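PDB 6XN2: xylosidase from Xanthomonas axonopodis pv. citri, which probably cleaves xylose units from xylo-oligosaccharides such as xylotriose, acting as a family 43 glycoside hydrolase built on a five-bladed beta-propeller. Local coordinates for residues Q31-T36 with Y354-D359; A53-G58 with C312-Q317; A84-L89 with Q103-R108; V237-H242 with Y289-Y294. One frame throughout, in Å; residues are numbered along the deposited sequence.

Interaction 1 of 4, residues Q31-T36 with Y354-D359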
loop_
_atom_site.group_PDB
_atom_site.type_symbol
_atom_site.label_atom_id
_atom_site.label_comp_id
_atom_site.label_asym_id
_atom_site.label_seq_id
_atom_site.Cartn_x
_atom_site.Cartn_y
_atom_site.Cartn_z
ATOM N N GLN A 31 16.554 19.038 -8.321
ATOM C CA GLN A 31 15.782 20.009 -9.040
ATOM C C GLN A 31 15.552 19.509 -10.428
ATOM O O GLN A 31 14.518 19.699 -10.966
ATOM C CB GLN A 31 16.436 21.370 -9.051
ATOM C CG GLN A 31 15.607 22.437 -9.743
ATOM C CD GLN A 31 14.203 22.592 -9.199
ATOM O OE1 GLN A 31 13.326 22.954 -9.933
ATOM N NE2 GLN A 31 13.993 22.319 -7.926
ATOM N N ALA A 32 16.459 18.746 -10.993
ATOM C CA ALA A 32 16.216 18.168 -12.271
ATOM C C ALA A 32 15.014 17.265 -12.221
ATOM O O ALA A 32 14.209 17.308 -13.077
ATOM C CB ALA A 32 17.413 17.411 -12.740
ATOM N N LEU A 33 14.898 16.435 -11.204
ATOM C CA LEU A 33 13.776 15.538 -11.126
ATOM C C LEU A 33 12.464 16.266 -10.974
ATOM O O LEU A 33 11.497 15.903 -11.564
ATOM C CB LEU A 33 13.977 14.526 -10.032
ATOM C CG LEU A 33 15.231 13.674 -10.191
ATOM C CD1 LEU A 33 15.407 12.738 -9.018
ATOM C CD2 LEU A 33 15.186 12.897 -11.468
ATOM N N ALA A 34 12.455 17.342 -10.220
ATOM C CA ALA A 34 11.250 18.121 -10.053
ATOM C C ALA A 34 10.779 18.715 -11.376
ATOM O O ALA A 34 9.618 18.785 -11.617
ATOM C CB ALA A 34 11.424 19.197 -9.016
ATOM N N ARG A 35 11.694 19.130 -12.227
ATOM C CA ARG A 35 11.342 19.684 -13.502
ATOM C C ARG A 35 10.800 18.659 -14.471
ATOM O O ARG A 35 10.008 18.970 -15.299
ATOM C CB ARG A 35 12.568 20.298 -14.140
ATOM C CG ARG A 35 13.179 21.409 -13.358
ATOM C CD ARG A 35 14.077 22.221 -14.242
ATOM N NE ARG A 35 15.470 21.991 -13.999
ATOM C CZ ARG A 35 16.364 21.668 -14.921
ATOM N NH1 ARG A 35 16.042 21.477 -16.176
ATOM N NH2 ARG A 35 17.600 21.492 -14.555
ATOM N N THR A 36 11.252 17.425 -14.367
ATOM C CA THR A 36 10.790 16.425 -15.325
ATOM C C THR A 36 9.800 15.419 -14.725
ATOM O O THR A 36 9.410 14.465 -15.396
ATOM C CB THR A 36 11.978 15.654 -15.949
ATOM O OG1 THR A 36 12.616 14.842 -14.957
ATOM C CG2 THR A 36 13.008 16.628 -16.537
ATOM N N TYR A 354 8.160 5.607 -15.296
ATOM C CA TYR A 354 9.323 6.343 -14.858
ATOM C C TYR A 354 8.799 7.672 -14.389
ATOM O O TYR A 354 8.417 8.463 -15.172
ATOM C CB TYR A 354 10.325 6.453 -16.004
ATOM C CG TYR A 354 10.952 5.134 -16.367
ATOM C CD1 TYR A 354 10.373 4.312 -17.258
ATOM C CD2 TYR A 354 12.092 4.702 -15.767
ATOM C CE1 TYR A 354 10.917 3.095 -17.563
ATOM C CE2 TYR A 354 12.644 3.489 -16.073
ATOM C CZ TYR A 354 12.041 2.694 -16.973
ATOM O OH TYR A 354 12.559 1.495 -17.305
ATOM N N PRO A 355 8.834 7.909 -13.090
ATOM C CA PRO A 355 8.177 9.064 -12.466
ATOM C C PRO A 355 8.824 10.415 -12.788
ATOM O O PRO A 355 8.201 11.438 -12.529
ATOM C CB PRO A 355 8.281 8.760 -10.967
ATOM C CG PRO A 355 9.435 7.823 -10.839
ATOM C CD PRO A 355 9.432 7.001 -12.094
ATOM N N TYR A 356 10.043 10.421 -13.323
ATOM C CA TYR A 356 10.697 11.673 -13.702
ATOM C C TYR A 356 11.159 11.589 -15.148
ATOM O O TYR A 356 11.998 12.368 -15.579
ATOM C CB TYR A 356 11.865 11.980 -12.750
ATOM C CG TYR A 356 11.438 11.746 -11.325
ATOM C CD1 TYR A 356 10.576 12.634 -10.687
ATOM C CD2 TYR A 356 11.839 10.607 -10.636
ATOM C CE1 TYR A 356 10.145 12.407 -9.395
ATOM C CE2 TYR A 356 11.406 10.369 -9.343
ATOM C CZ TYR A 356 10.563 11.271 -8.730
ATOM O OH TYR A 356 10.129 11.036 -7.446
ATOM N N GLY A 357 10.567 10.664 -15.900
ATOM C CA GLY A 357 10.977 10.404 -17.269
ATOM C C GLY A 357 11.977 9.260 -17.337
ATOM O O GLY A 357 12.750 9.029 -16.397
ATOM N N GLU A 358 11.973 8.529 -18.446
ATOM C CA GLU A 358 12.873 7.389 -18.566
ATOM C C GLU A 358 14.322 7.859 -18.702
ATOM O O GLU A 358 15.247 7.142 -18.334
ATOM C CB GLU A 358 12.483 6.498 -19.749
ATOM C CG GLU A 358 13.432 5.316 -19.941
ATOM C CD GLU A 358 12.908 4.272 -20.913
ATOM O OE1 GLU A 358 11.707 4.323 -21.260
ATOM O OE2 GLU A 358 13.699 3.396 -21.321
ATOM N N ASP A 359 14.512 9.074 -19.205
ATOM C CA ASP A 359 15.855 9.612 -19.417
ATOM C C ASP A 359 16.459 10.198 -18.145
ATOM O O ASP A 359 17.618 10.606 -18.134
ATOM C CB ASP A 359 15.843 10.684 -20.510
ATOM C CG ASP A 359 15.569 10.111 -21.889
ATOM O OD1 ASP A 359 15.664 8.873 -22.054
ATOM O OD2 ASP A 359 15.265 10.900 -22.810
#
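L33 and T36, on the last turn of the N-terminal helix 29-36, meet Y356 at the third position of the type I beta turn Y354-G357, so the contact lays the start of the modelled chain against its C-terminal tail. The L33 side chain slants across the tyrosine. Its CB stands over one face of the Y356 ring in a CH-pi contact, 4.2 Å from the centroid and displaced toward the rim, while CD2 reaches the root of the side chain at Y356 CB, 3.7 Å away. The L33 backbone joins in, with O 3.5 Å from Y356 CD1. A chi1 of 68° brings the T36 hydroxyl round to face the turn, and OG1 donates to Y356 O at 2.6 Å, arriving 21° out of the carbonyl plane; T36 O, in turn, receives a CA-H contact from Y356 CA at 3.5 Å. P355 CB lies over the opposite ring face, so the aromatic ring is clamped between helix and turn. Farther out, V303 packs on L33, and P355 shares a backbone hydrogen bond with I38, just past the helix. The turn itself is closed by G357 N donating to Y354 O at 3.2 Å. At the far end of the ring, the Y356 hydroxyl is hydrogen-bonded to D324 OD2 and to the backbone N of V303, which fixes the ring at both ends.

Interaction 2 of 4, residues A53-G58 with C312-Q317. With GOL (glycerol), chain K.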
loop_
_atom_site.group_PDB
_atom_site.type_symbol
_atom_site.label_atom_id
_atom_site.label_comp_id
_atom_site.label_asym_id
_atom_site.label_seq_id
_atom_site.Cartn_x
_atom_site.Cartn_y
_atom_site.Cartn_z
ATOM N N ALA A 53 -6.261 3.938 -3.692
ATOM C CA ALA A 53 -7.362 4.495 -4.496
ATOM C C ALA A 53 -8.458 3.470 -4.730
ATOM O O ALA A 53 -8.159 2.345 -5.047
ATOM C CB ALA A 53 -6.834 5.004 -5.796
ATOM N N HIS A 54 -9.696 3.918 -4.571
ATOM C CA HIS A 54 -10.862 3.042 -4.812
ATOM C C HIS A 54 -11.956 3.832 -5.523
ATOM O O HIS A 54 -12.025 5.007 -5.342
ATOM C CB HIS A 54 -11.407 2.539 -3.482
ATOM C CG HIS A 54 -10.514 1.580 -2.791
ATOM N ND1 HIS A 54 -10.679 0.246 -2.890
ATOM C CD2 HIS A 54 -9.466 1.764 -1.983
ATOM C CE1 HIS A 54 -9.766 -0.353 -2.187
ATOM N NE2 HIS A 54 -9.011 0.545 -1.638
ATOM N N VAL A 55 -12.757 3.143 -6.314
ATOM C CA VAL A 55 -13.940 3.777 -6.938
ATOM C C VAL A 55 -15.133 3.315 -6.114
ATOM O O VAL A 55 -15.485 2.160 -6.211
ATOM C CB VAL A 55 -14.123 3.406 -8.411
ATOM C CG1 VAL A 55 -15.482 3.853 -8.889
ATOM C CG2 VAL A 55 -13.040 4.008 -9.274
ATOM N N PHE A 56 -15.645 4.212 -5.292
ATOM C CA PHE A 56 -16.812 3.937 -4.437
ATOM C C PHE A 56 -17.898 4.927 -4.823
ATOM O O PHE A 56 -17.620 6.080 -4.983
ATOM C CB PHE A 56 -16.472 4.178 -2.974
ATOM C CG PHE A 56 -15.496 3.205 -2.382
ATOM C CD1 PHE A 56 -15.425 1.906 -2.836
ATOM C CD2 PHE A 56 -14.651 3.583 -1.367
ATOM C CE1 PHE A 56 -14.527 1.012 -2.289
ATOM C CE2 PHE A 56 -13.760 2.683 -0.823
ATOM C CZ PHE A 56 -13.709 1.400 -1.275
ATOM N N ASP A 57 -19.095 4.410 -5.017
ATOM C CA ASP A 57 -20.234 5.244 -5.313
ATOM C C ASP A 57 -20.012 6.212 -6.489
ATOM O O ASP A 57 -20.327 7.363 -6.410
ATOM C CB ASP A 57 -20.687 5.963 -4.037
ATOM C CG ASP A 57 -21.003 5.000 -2.918
ATOM O OD1 ASP A 57 -21.730 4.042 -3.196
ATOM O OD2 ASP A 57 -20.532 5.162 -1.794
ATOM N N GLY A 58 -19.447 5.701 -7.563
ATOM C CA GLY A 58 -19.213 6.493 -8.737
ATOM C C GLY A 58 -18.095 7.507 -8.751
ATOM O O GLY A 58 -17.866 8.128 -9.755
ATOM N N CYS A 312 -5.636 1.393 -9.640
ATOM C CA CYS A 312 -7.112 1.460 -9.616
ATOM C C CYS A 312 -7.685 1.861 -10.970
ATOM O O CYS A 312 -7.134 2.725 -11.606
ATOM C CB CYS A 312 -7.504 2.527 -8.608
ATOM S SG CYS A 312 -9.282 2.755 -8.423
ATOM N N LEU A 313 -8.770 1.218 -11.360
ATOM C CA LEU A 313 -9.449 1.533 -12.631
ATOM C C LEU A 313 -10.517 2.588 -12.364
ATOM O O LEU A 313 -11.322 2.382 -11.485
ATOM C CB LEU A 313 -10.078 0.251 -13.166
ATOM C CG LEU A 313 -10.893 0.387 -14.443
ATOM C CD1 LEU A 313 -10.044 0.933 -15.564
ATOM C CD2 LEU A 313 -11.480 -0.948 -14.829
ATOM N N PHE A 314 -10.461 3.692 -13.095
ATOM C CA PHE A 314 -11.438 4.772 -12.993
ATOM C C PHE A 314 -11.957 5.078 -14.395
ATOM O O PHE A 314 -11.232 5.637 -15.216
ATOM C CB PHE A 314 -10.811 6.018 -12.367
ATOM C CG PHE A 314 -11.810 7.047 -11.906
ATOM C CD1 PHE A 314 -13.139 6.710 -11.702
ATOM C CD2 PHE A 314 -11.412 8.352 -11.666
ATOM C CE1 PHE A 314 -14.055 7.658 -11.268
ATOM C CE2 PHE A 314 -12.321 9.304 -11.238
ATOM C CZ PHE A 314 -13.642 8.956 -11.037
ATOM N N GLN A 315 -13.179 4.688 -14.686
ATOM C CA GLN A 315 -13.756 4.872 -15.994
ATOM C C GLN A 315 -12.896 4.284 -17.131
ATOM O O GLN A 315 -12.678 3.101 -17.203
ATOM C CB GLN A 315 -14.192 6.328 -16.236
ATOM C CG GLN A 315 -15.239 6.821 -15.256
ATOM C CD GLN A 315 -15.817 8.193 -15.549
ATOM O OE1 GLN A 315 -15.567 8.769 -16.564
ATOM N NE2 GLN A 315 -16.599 8.696 -14.644
ATOM N N GLN A 316 -12.416 5.123 -18.024
ATOM C CA GLN A 316 -11.642 4.659 -19.170
ATOM C C GLN A 316 -10.156 4.446 -18.938
ATOM O O GLN A 316 -9.419 4.210 -19.870
ATOM C CB GLN A 316 -11.802 5.653 -20.314
ATOM C CG GLN A 316 -13.235 5.730 -20.811
ATOM C CD GLN A 316 -13.489 6.793 -21.848
ATOM O OE1 GLN A 316 -13.830 7.901 -21.540
ATOM N NE2 GLN A 316 -13.350 6.428 -23.082
ATOM N N GLN A 317 -9.724 4.434 -17.701
ATOM C CA GLN A 317 -8.282 4.436 -17.453
ATOM C C GLN A 317 -7.867 3.738 -16.159
ATOM O O GLN A 317 -8.455 3.982 -15.105
ATOM C CB GLN A 317 -7.777 5.880 -17.428
ATOM C CG GLN A 317 -6.282 6.017 -17.252
ATOM C CD GLN A 317 -5.521 5.450 -18.424
ATOM O OE1 GLN A 317 -5.741 5.847 -19.568
ATOM N NE2 GLN A 317 -4.626 4.505 -18.149
HETATM C C1 GOL K . -11.803 0.246 -7.403
HETATM O O1 GOL K . -11.952 0.460 -8.811
HETATM C C2 GOL K . -12.678 -0.866 -6.869
HETATM O O2 GOL K . -12.140 -2.161 -7.095
HETATM C C3 GOL K . -13.102 -0.693 -5.444
HETATM O O3 GOL K . -12.468 -1.597 -4.558
#
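The first strand of the first propeller blade and the first strand of the last blade approach here, A53 and V55 of strand 47-56 facing C312 and F314 of strand 310-314. The short strand axes come no nearer than 6.7 Å and diverge by 41°, too far apart for sheet pairing, and side chains fill the gap. A53 CB rests on C312 CB at 3.8 Å. V55 sends CG2 across, against the backbone L313 O (3.2 Å) and F314 CD1 (3.6 Å), the V55 and F314 side chains crossing at about a right angle. A glycerol, probably from the crystallisation liquor, lies alongside: its O3 is hydrogen-bonded to H54 ND1 at 3.1 Å near the imidazole plane, and O1 makes a weak bond to L313 O at 3.4 Å. H54 NE2 is bonded to D121, so both ring nitrogens are engaged. Between the segments the contact is therefore mainly van der Waals packing, backed by a direct polar tie between the strands, A53 N to S310 OG.

Interaction 3 of 4, residues A84-L89 with Q103-R108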
loop_
_atom_site.group_PDB
_atom_site.type_symbol
_atom_site.label_atom_id
_atom_site.label_comp_id
_atom_site.label_asym_id
_atom_site.label_seq_id
_atom_site.Cartn_x
_atom_site.Cartn_y
_atom_site.Cartn_z
ATOM N N ALA A 84 -0.666 10.494 12.883
ATOM C CA ALA A 84 -1.661 10.292 13.935
ATOM C C ALA A 84 -3.090 10.247 13.415
ATOM O O ALA A 84 -4.014 9.971 14.175
ATOM C CB ALA A 84 -1.536 11.389 14.986
ATOM N N ASP A 85 -3.270 10.551 12.143
ATOM C CA ASP A 85 -4.654 10.691 11.637
ATOM C C ASP A 85 -4.743 10.391 10.144
ATOM O O ASP A 85 -3.730 10.292 9.501
ATOM C CB ASP A 85 -5.128 12.118 11.888
ATOM C CG ASP A 85 -4.464 13.130 10.977
ATOM O OD1 ASP A 85 -4.984 13.346 9.927
ATOM O OD2 ASP A 85 -3.435 13.658 11.341
ATOM N N TYR A 86 -5.968 10.281 9.649
ATOM C CA TYR A 86 -6.200 10.025 8.273
ATOM C C TYR A 86 -7.207 10.974 7.678
ATOM O O TYR A 86 -8.157 11.325 8.287
ATOM C CB TYR A 86 -6.740 8.611 8.067
ATOM C CG TYR A 86 -5.809 7.517 8.470
ATOM C CD1 TYR A 86 -4.580 7.403 7.910
ATOM C CD2 TYR A 86 -6.169 6.604 9.398
ATOM C CE1 TYR A 86 -3.727 6.421 8.280
ATOM C CE2 TYR A 86 -5.320 5.611 9.776
ATOM C CZ TYR A 86 -4.094 5.528 9.212
ATOM O OH TYR A 86 -3.235 4.556 9.594
ATOM N N HIS A 87 -6.912 11.375 6.459
ATOM C CA HIS A 87 -7.887 12.156 5.680
ATOM C C HIS A 87 -8.405 11.281 4.548
ATOM O O HIS A 87 -7.834 10.260 4.280
ATOM C CB HIS A 87 -7.245 13.388 5.060
ATOM C CG HIS A 87 -6.991 14.486 6.017
ATOM N ND1 HIS A 87 -7.438 15.747 5.811
ATOM C CD2 HIS A 87 -6.323 14.515 7.170
ATOM C CE1 HIS A 87 -7.061 16.500 6.799
ATOM N NE2 HIS A 87 -6.389 15.775 7.631
ATOM N N VAL A 88 -9.478 11.715 3.924
ATOM C CA VAL A 88 -9.969 11.055 2.740
ATOM C C VAL A 88 -9.993 12.054 1.590
ATOM O O VAL A 88 -10.419 13.123 1.762
ATOM C CB VAL A 88 -11.342 10.425 2.942
ATOM C CG1 VAL A 88 -11.829 9.794 1.674
ATOM C CG2 VAL A 88 -11.270 9.389 4.020
ATOM N N LEU A 89 -9.483 11.689 0.436
ATOM C CA LEU A 89 -9.484 12.569 -0.723
ATOM C C LEU A 89 -10.420 12.019 -1.791
ATOM O O LEU A 89 -10.676 10.820 -1.837
ATOM C CB LEU A 89 -8.065 12.727 -1.283
ATOM C CG LEU A 89 -6.968 13.016 -0.256
ATOM C CD1 LEU A 89 -5.574 12.998 -0.901
ATOM C CD2 LEU A 89 -7.205 14.339 0.442
ATOM N N GLN A 103 -10.323 15.294 7.994
ATOM C CA GLN A 103 -9.806 14.228 8.875
ATOM C C GLN A 103 -10.943 13.282 9.224
ATOM O O GLN A 103 -12.000 13.750 9.578
ATOM C CB GLN A 103 -9.215 14.825 10.134
ATOM C CG GLN A 103 -8.406 13.822 10.912
ATOM C CD GLN A 103 -7.946 14.450 12.192
ATOM O OE1 GLN A 103 -6.980 15.183 12.218
ATOM N NE2 GLN A 103 -8.659 14.164 13.259
ATOM N N VAL A 104 -10.686 11.991 9.128
ATOM C CA VAL A 104 -11.732 11.026 9.395
ATOM C C VAL A 104 -11.494 10.052 10.520
ATOM O O VAL A 104 -12.377 9.349 10.876
ATOM C CB VAL A 104 -12.121 10.237 8.140
ATOM C CG1 VAL A 104 -12.511 11.150 7.031
ATOM C CG2 VAL A 104 -11.028 9.316 7.700
ATOM N N LEU A 105 -10.291 10.043 11.050
ATOM C CA LEU A 105 -9.918 9.172 12.129
ATOM C C LEU A 105 -8.642 9.669 12.737
ATOM O O LEU A 105 -7.746 10.045 12.037
ATOM C CB LEU A 105 -9.718 7.732 11.658
ATOM C CG LEU A 105 -9.327 6.704 12.704
ATOM C CD1 LEU A 105 -10.359 6.603 13.791
ATOM C CD2 LEU A 105 -9.042 5.349 12.121
ATOM N N HIS A 106 -8.603 9.664 14.060
ATOM C CA HIS A 106 -7.403 10.091 14.808
ATOM C C HIS A 106 -7.045 8.966 15.765
ATOM O O HIS A 106 -7.940 8.328 16.249
ATOM C CB HIS A 106 -7.645 11.418 15.527
ATOM C CG HIS A 106 -6.405 12.063 16.030
ATOM N ND1 HIS A 106 -5.796 11.692 17.186
ATOM C CD2 HIS A 106 -5.667 13.070 15.546
ATOM C CE1 HIS A 106 -4.722 12.407 17.368
ATOM N NE2 HIS A 106 -4.629 13.254 16.390
ATOM N N VAL A 107 -5.762 8.824 16.085
ATOM C CA VAL A 107 -5.235 7.759 16.984
ATOM C C VAL A 107 -5.799 7.878 18.401
ATOM O O VAL A 107 -5.900 6.880 19.062
ATOM C CB VAL A 107 -3.703 7.746 16.979
ATOM C CG1 VAL A 107 -3.133 8.962 17.665
ATOM C CG2 VAL A 107 -3.155 6.461 17.565
ATOM N N ARG A 108 -6.199 9.067 18.837
ATOM C CA ARG A 108 -6.844 9.267 20.148
ATOM C C ARG A 108 -8.174 8.492 20.252
ATOM O O ARG A 108 -8.548 8.178 21.360
ATOM C CB ARG A 108 -7.001 10.767 20.392
ATOM C CG ARG A 108 -8.221 11.379 19.732
ATOM C CD ARG A 108 -8.488 12.788 20.179
ATOM N NE ARG A 108 -7.361 13.645 19.895
ATOM C CZ ARG A 108 -7.344 14.451 18.876
ATOM N NH1 ARG A 108 -6.291 15.200 18.627
ATOM N NH2 ARG A 108 -8.393 14.489 18.093
HETATM O O HOH W 1 -5.689 17.182 10.241
#
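The rings of H106 and H87 are met from above by atoms of the partner segment. A84 O sits over the centre of the H106 ring, 3.7 Å above its plane, and R108 NH1 lies over the opposite face. The rotation of H106 is set by R108 N, which donates nearly straight (174°) to ND1 close to the ring plane. H87 offers a face to Q103, whose CB lies 4.2 Å from the ring centroid in a CH-pi contact; the Q103 amide plane stands at 76° to that ring. Water 1 joins H87 NE2 to Q103 OE1, while ND1 is bonded to D100. D85 crosses Q103 at about a right angle, its carboxylate turned 35° from the amide and tied to H66. On the face carrying Y86 and L105, these two lie side by side, L105 CD2 touching the ring edge at Y86 CD2 (4.2 Å), and V88 CG2 meets V104 CG2 at 3.7 Å. V104 and L105 together face Y86, as in a classic beta bulge: V104 N donates to Y86 O at 2.7 Å and Y86 N to L105 O at 3.0 Å. V107 N to A84 O (2.8 Å) grips the far end. Y86 OH is bonded to the backbone O of W118, a residue of the xylose pocket, which puts Y86 in a second shell. This is the bulged outer hairpin, strands 85-91 and 99-106, of an antiparallel propeller blade.

Interaction 4 of 4, residues V237-H242 with Y289-Y294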
loop_
_atom_site.group_PDB
_atom_site.type_symbol
_atom_site.label_atom_id
_atom_site.label_comp_id
_atom_site.label_asym_id
_atom_site.label_seq_id
_atom_site.Cartn_x
_atom_site.Cartn_y
_atom_site.Cartn_z
ATOM N N VAL A 237 3.291 -16.511 -1.699
ATOM C CA VAL A 237 4.578 -16.872 -2.282
ATOM C C VAL A 237 4.793 -16.187 -3.625
ATOM O O VAL A 237 3.909 -16.200 -4.482
ATOM C CB VAL A 237 4.698 -18.395 -2.476
ATOM C CG1 VAL A 237 6.001 -18.747 -3.189
ATOM C CG2 VAL A 237 4.607 -19.113 -1.130
ATOM N N ILE A 238 5.969 -15.593 -3.804
ATOM C CA ILE A 238 6.335 -14.999 -5.089
ATOM C C ILE A 238 7.454 -15.808 -5.748
ATOM O O ILE A 238 8.512 -16.019 -5.153
ATOM C CB ILE A 238 6.788 -13.538 -4.943
ATOM C CG1 ILE A 238 5.762 -12.724 -4.151
ATOM C CG2 ILE A 238 7.008 -12.921 -6.310
ATOM C CD1 ILE A 238 6.232 -11.300 -3.848
ATOM N N LEU A 239 7.209 -16.266 -6.973
ATOM C CA LEU A 239 8.145 -17.148 -7.667
ATOM C C LEU A 239 8.912 -16.412 -8.762
ATOM O O LEU A 239 8.439 -15.400 -9.283
ATOM C CB LEU A 239 7.398 -18.334 -8.281
ATOM C CG LEU A 239 6.457 -19.139 -7.382
ATOM C CD1 LEU A 239 5.560 -20.012 -8.236
ATOM C CD2 LEU A 239 7.256 -19.989 -6.402
ATOM N N ASP A 240 10.088 -16.930 -9.117
ATOM C CA ASP A 240 10.840 -16.374 -10.235
ATOM C C ASP A 240 10.447 -17.056 -11.541
ATOM O O ASP A 240 9.498 -17.838 -11.587
ATOM C CB ASP A 240 12.358 -16.484 -10.004
ATOM C CG ASP A 240 12.857 -17.926 -9.884
ATOM O OD1 ASP A 240 12.151 -18.880 -10.270
ATOM O OD2 ASP A 240 13.995 -18.102 -9.401
ATOM N N GLU A 241 11.196 -16.754 -12.595
ATOM C CA GLU A 241 10.965 -17.315 -13.921
ATOM C C GLU A 241 10.961 -18.845 -13.925
ATOM O O GLU A 241 10.278 -19.468 -14.736
ATOM C CB GLU A 241 12.030 -16.793 -14.893
ATOM C CG GLU A 241 13.482 -16.990 -14.420
ATOM C CD GLU A 241 13.971 -15.887 -13.487
ATOM O OE1 GLU A 241 13.145 -15.076 -13.021
ATOM O OE2 GLU A 241 15.189 -15.822 -13.224
ATOM N N HIS A 242 11.721 -19.443 -13.012
ATOM C CA HIS A 242 11.869 -20.896 -12.962
ATOM C C HIS A 242 10.914 -21.560 -11.978
ATOM O O HIS A 242 11.051 -22.746 -11.688
ATOM C CB HIS A 242 13.306 -21.275 -12.589
ATOM C CG HIS A 242 14.351 -20.565 -13.392
ATOM N ND1 HIS A 242 14.388 -20.607 -14.769
ATOM C CD2 HIS A 242 15.403 -19.803 -13.009
ATOM C CE1 HIS A 242 15.414 -19.893 -15.201
ATOM N NE2 HIS A 242 16.047 -19.397 -14.153
ATOM N N TYR A 289 -4.679 -16.106 -3.626
ATOM C CA TYR A 289 -3.726 -16.645 -2.696
ATOM C C TYR A 289 -2.352 -16.898 -3.288
ATOM O O TYR A 289 -1.444 -17.222 -2.590
ATOM C CB TYR A 289 -4.238 -17.958 -2.142
ATOM C CG TYR A 289 -5.429 -17.845 -1.250
ATOM C CD1 TYR A 289 -5.301 -17.525 0.054
ATOM C CD2 TYR A 289 -6.679 -18.077 -1.727
ATOM C CE1 TYR A 289 -6.386 -17.427 0.866
ATOM C CE2 TYR A 289 -7.764 -17.978 -0.923
ATOM C CZ TYR A 289 -7.614 -17.660 0.375
ATOM O OH TYR A 289 -8.711 -17.557 1.178
ATOM N N GLY A 290 -2.206 -16.730 -4.576
ATOM C CA GLY A 290 -0.957 -17.051 -5.244
ATOM C C GLY A 290 -0.836 -18.549 -5.457
ATOM O O GLY A 290 -1.850 -19.256 -5.400
ATOM N N PRO A 291 0.391 -19.047 -5.695
ATOM C CA PRO A 291 1.634 -18.264 -5.782
ATOM C C PRO A 291 1.678 -17.325 -6.984
ATOM O O PRO A 291 1.117 -17.639 -8.039
ATOM C CB PRO A 291 2.728 -19.340 -5.893
ATOM C CG PRO A 291 2.040 -20.532 -6.418
ATOM C CD PRO A 291 0.642 -20.490 -5.846
ATOM N N PHE A 292 2.329 -16.179 -6.797
ATOM C CA PHE A 292 2.463 -15.160 -7.829
ATOM C C PHE A 292 3.815 -15.246 -8.516
ATOM O O PHE A 292 4.850 -15.240 -7.852
ATOM C CB PHE A 292 2.292 -13.761 -7.229
ATOM C CG PHE A 292 0.890 -13.453 -6.793
ATOM C CD1 PHE A 292 0.443 -13.830 -5.537
ATOM C CD2 PHE A 292 0.018 -12.782 -7.640
ATOM C CE1 PHE A 292 -0.858 -13.548 -5.140
ATOM C CE2 PHE A 292 -1.276 -12.502 -7.250
ATOM C CZ PHE A 292 -1.715 -12.883 -6.000
ATOM N N THR A 293 3.801 -15.276 -9.840
ATOM C CA THR A 293 5.077 -15.309 -10.592
ATOM C C THR A 293 5.539 -13.892 -10.932
ATOM O O THR A 293 4.823 -13.187 -11.580
ATOM C CB THR A 293 4.980 -16.117 -11.880
ATOM O OG1 THR A 293 4.598 -17.446 -11.555
ATOM C CG2 THR A 293 6.292 -16.140 -12.620
ATOM N N TYR A 294 6.741 -13.549 -10.512
ATOM C CA TYR A 294 7.331 -12.252 -10.772
ATOM C C TYR A 294 7.300 -11.885 -12.225
ATOM O O TYR A 294 7.623 -12.674 -13.051
ATOM C CB TYR A 294 8.784 -12.222 -10.311
ATOM C CG TYR A 294 9.490 -10.910 -10.564
ATOM C CD1 TYR A 294 9.386 -9.884 -9.695
ATOM C CD2 TYR A 294 10.226 -10.716 -11.682
ATOM C CE1 TYR A 294 10.011 -8.701 -9.908
ATOM C CE2 TYR A 294 10.842 -9.532 -11.917
ATOM C CZ TYR A 294 10.733 -8.528 -11.017
ATOM O OH TYR A 294 11.343 -7.360 -11.231
HETATM O O HOH W 2 1.222 -18.205 -2.678
HETATM O O HOH W 3 6.693 -19.283 -11.639
#
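P291 is the bump of this contact and V237 with L239 form the hollow that takes it. The proline, following a cis peptide bond, presses its CB on L239 CD1 at 3.7 Å and on V237 CB at 4.1 Å, and the same CB also touches V237 O at 3.6 Å. L239 comes alongside the CB-CG side of the pyrrolidine, its own CG anti to the carbonyl carbon (chi1 -51°). Farther along the same face T293 sets CG2 against D240 O. On the other face I238 CG2 nestles against F292 O at 3.5 Å, while the F292 ring turns away to pack on strands 267-273 and 280-285. Strands 234-239 and 292-299 run parallel here, the outer strands of two neighbouring propeller blades joined into one mixed sheet. F292 N donates to V237 O (2.8 Å), L239 N to F292 O (2.7 Å) and Y294 N to L239 O (2.8 Å). Beyond the ladder, D240 OD1 accepts from H242 N in an Asx turn. Water 2 links V237 N to Y289 O, and water 3 links D240 O to T293 OG1. Short backbone bonds therefore carry the polar part of the seam, water extends it at either end, and P291, V237 and L239 add a partly exposed apolar patch on one face.

Interaction 1 closes the longest loop, joining residues near the two chain ends, and the other three are nested inside it. Interaction 2 in turn encloses interactions 3 and 4, which follow one another along the chain and lie on opposite sides of its centre, about 35 Å apart between centres. Interactions 2 and 3 both reach the antiparallel sheet 47-56/59-67/85-91/99-106, at its two edge strands, with nearest atoms about 7 Å apart. Interaction 4 lies where two blades are joined into one mixed sheet, about 27 Å from interaction 2 centre to centre. The contacts thus sample one blade, two blade-to-blade seams and the meeting of the chain ends; interaction 3 is linked to the xylose pocket through W118.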